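Local coordinates for transcriptional regulator, LacI family (Lactobacillus brevis, PDB 3JY6), which probably binds cis-regulatory DNA as a transcription factor of the LacI family, here without its DNA-binding domain and with the periplasmic-binding-protein-like part, at residues D18-T23 against L188-L193. Numbering follows the deposited sequence.
Sequences DDYFST and LKERWL
E190 reaches across to Y20 with one carboxylate oxygen. E190 OE1 lies 3.9 Å from Y20 CB, with Y20 CD2 barely farther off. The oxygen meets the ring obliquely, at the root of the side chain and far from the phenol OH. Ring and carboxylate planes stand nearly perpendicular, 85° apart. E190 starts out toward the 18-23 segment, with CG anti to the backbone N (chi1 -176°), and its chain bends at chi2. Two backbone N-H groups, those of T219 and, weakly, D218, hold E190 OE2, while OE1 is the oxygen turned to Y20. Y20 also packs on D218 and T219.

Both segments begin helices that follow parallel strands, 9-14 and 183-187. These strands belong to the two separate parallel sheets of the periplasmic-binding-protein fold. The contact therefore spans the cleft between its two lobes, where relatives of this family bind their effectors. No hydrogen bond crosses between the segments.

Beside the E190 contact, the ends of the D19 and K189 side chains come near each other without a bond. K189 is fully extended, and its CE comes within 4.4 Å of D19 OD1. K189 NZ stays 4.4 Å from D19 OD2, too far for a salt bridge. The ammonium pairs with E160 instead, and R191 NH1 shares that acid. K189 NZ sits at the edge of the R191 guanidinium, in its plane. W192 CZ2 lies 3.8 Å above one face of the R191 guanidinium, offset toward its rim.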
# COMPACT_ATOMS: atom_id res chain seq x y z
N ASP A 18 1.13 -5.47 0.30
CA ASP A 18 1.83 -4.48 -0.53
C ASP A 18 0.92 -4.03 -1.66
O ASP A 18 1.17 -3.00 -2.28
CB ASP A 18 3.10 -5.05 -1.15
CG ASP A 18 4.19 -5.28 -0.14
OD1 ASP A 18 4.40 -4.39 0.73
OD2 ASP A 18 4.84 -6.34 -0.22
N ASP A 19 -0.11 -4.82 -1.95
CA ASP A 19 -1.04 -4.49 -3.02
C ASP A 19 -2.07 -3.48 -2.51
O ASP A 19 -2.77 -3.74 -1.54
CB ASP A 19 -1.79 -5.74 -3.52
CG ASP A 19 -0.86 -6.83 -4.04
OD1 ASP A 19 0.26 -6.49 -4.47
OD2 ASP A 19 -1.26 -8.02 -4.03
N TYR A 20 -2.14 -2.34 -3.19
CA TYR A 20 -3.10 -1.31 -2.82
C TYR A 20 -4.51 -1.91 -2.84
O TYR A 20 -5.37 -1.53 -2.05
CB TYR A 20 -2.99 -0.16 -3.83
CG TYR A 20 -4.05 0.91 -3.72
CD1 TYR A 20 -3.94 1.95 -2.80
CD2 TYR A 20 -5.14 0.91 -4.58
CE1 TYR A 20 -4.90 2.96 -2.74
CE2 TYR A 20 -6.10 1.91 -4.53
CZ TYR A 20 -5.97 2.93 -3.61
OH TYR A 20 -6.92 3.94 -3.57
N PHE A 21 -4.74 -2.86 -3.75
CA PHE A 21 -6.03 -3.54 -3.88
C PHE A 21 -6.45 -4.17 -2.55
O PHE A 21 -7.62 -4.15 -2.19
CB PHE A 21 -5.96 -4.64 -4.94
CG PHE A 21 -7.24 -5.41 -5.12
CD1 PHE A 21 -8.23 -4.95 -5.99
CD2 PHE A 21 -7.47 -6.59 -4.41
CE1 PHE A 21 -9.43 -5.66 -6.16
CE2 PHE A 21 -8.66 -7.31 -4.56
CZ PHE A 21 -9.65 -6.84 -5.44
N SER A 22 -5.49 -4.73 -1.83
CA SER A 22 -5.75 -5.38 -0.56
C SER A 22 -6.06 -4.43 0.57
O SER A 22 -7.02 -4.62 1.31
CB SER A 22 -4.56 -6.26 -0.17
OG SER A 22 -4.49 -7.38 -1.01
N THR A 23 -5.23 -3.40 0.72
CA THR A 23 -5.45 -2.46 1.80
C THR A 23 -6.75 -1.70 1.63
O THR A 23 -7.39 -1.40 2.62
CB THR A 23 -4.28 -1.47 1.92
OG1 THR A 23 -4.03 -0.86 0.65
CG2 THR A 23 -3.04 -2.20 2.39
N LEU A 188 -1.84 -6.77 -16.62
CA LEU A 188 -2.92 -7.51 -15.97
C LEU A 188 -2.91 -7.33 -14.46
O LEU A 188 -3.88 -7.68 -13.78
CB LEU A 188 -2.82 -8.99 -16.32
CG LEU A 188 -3.74 -9.48 -17.44
CD1 LEU A 188 -3.78 -8.49 -18.59
CD2 LEU A 188 -3.28 -10.85 -17.89
N LYS A 189 -1.84 -6.76 -13.93
CA LYS A 189 -1.73 -6.53 -12.50
C LYS A 189 -1.12 -5.16 -12.24
O LYS A 189 -0.23 -4.72 -12.95
CB LYS A 189 -0.86 -7.63 -11.85
CG LYS A 189 -0.89 -7.62 -10.33
CD LYS A 189 -0.04 -8.74 -9.72
CE LYS A 189 -0.13 -8.73 -8.18
NZ LYS A 189 0.68 -9.81 -7.54
N GLU A 190 -1.61 -4.50 -11.20
CA GLU A 190 -1.15 -3.17 -10.85
C GLU A 190 0.37 -3.00 -10.70
O GLU A 190 0.95 -2.05 -11.24
CB GLU A 190 -1.88 -2.70 -9.58
CG GLU A 190 -1.56 -1.28 -9.15
CD GLU A 190 -2.74 -0.58 -8.48
OE1 GLU A 190 -3.38 -1.15 -7.57
OE2 GLU A 190 -3.03 0.57 -8.88
N ARG A 191 1.02 -3.91 -9.99
CA ARG A 191 2.47 -3.80 -9.77
C ARG A 191 3.30 -3.67 -11.03
O ARG A 191 4.25 -2.89 -11.08
CB ARG A 191 2.98 -5.00 -8.95
CG ARG A 191 2.66 -6.35 -9.56
CD ARG A 191 3.12 -7.46 -8.63
NE ARG A 191 4.57 -7.43 -8.43
CZ ARG A 191 5.24 -8.26 -7.64
NH1 ARG A 191 4.59 -9.21 -6.97
NH2 ARG A 191 6.56 -8.15 -7.53
N TRP A 192 2.94 -4.44 -12.06
CA TRP A 192 3.67 -4.40 -13.32
C TRP A 192 3.51 -3.04 -14.00
O TRP A 192 4.45 -2.52 -14.59
CB TRP A 192 3.19 -5.53 -14.22
CG TRP A 192 3.40 -6.90 -13.62
CD1 TRP A 192 2.56 -7.97 -13.70
CD2 TRP A 192 4.52 -7.34 -12.84
NE1 TRP A 192 3.08 -9.05 -13.00
CE2 TRP A 192 4.29 -8.68 -12.47
CE3 TRP A 192 5.71 -6.72 -12.42
CZ2 TRP A 192 5.19 -9.42 -11.69
CZ3 TRP A 192 6.61 -7.46 -11.64
CH2 TRP A 192 6.34 -8.80 -11.29
N LEU A 193 2.31 -2.47 -13.91
CA LEU A 193 2.07 -1.17 -14.52
C LEU A 193 2.90 -0.12 -13.78
O LEU A 193 3.51 0.75 -14.39
CB LEU A 193 0.56 -0.83 -14.46
CG LEU A 193 0.02 0.36 -15.25
CD1 LEU A 193 -1.43 0.12 -15.60
CD2 LEU A 193 0.18 1.65 -14.43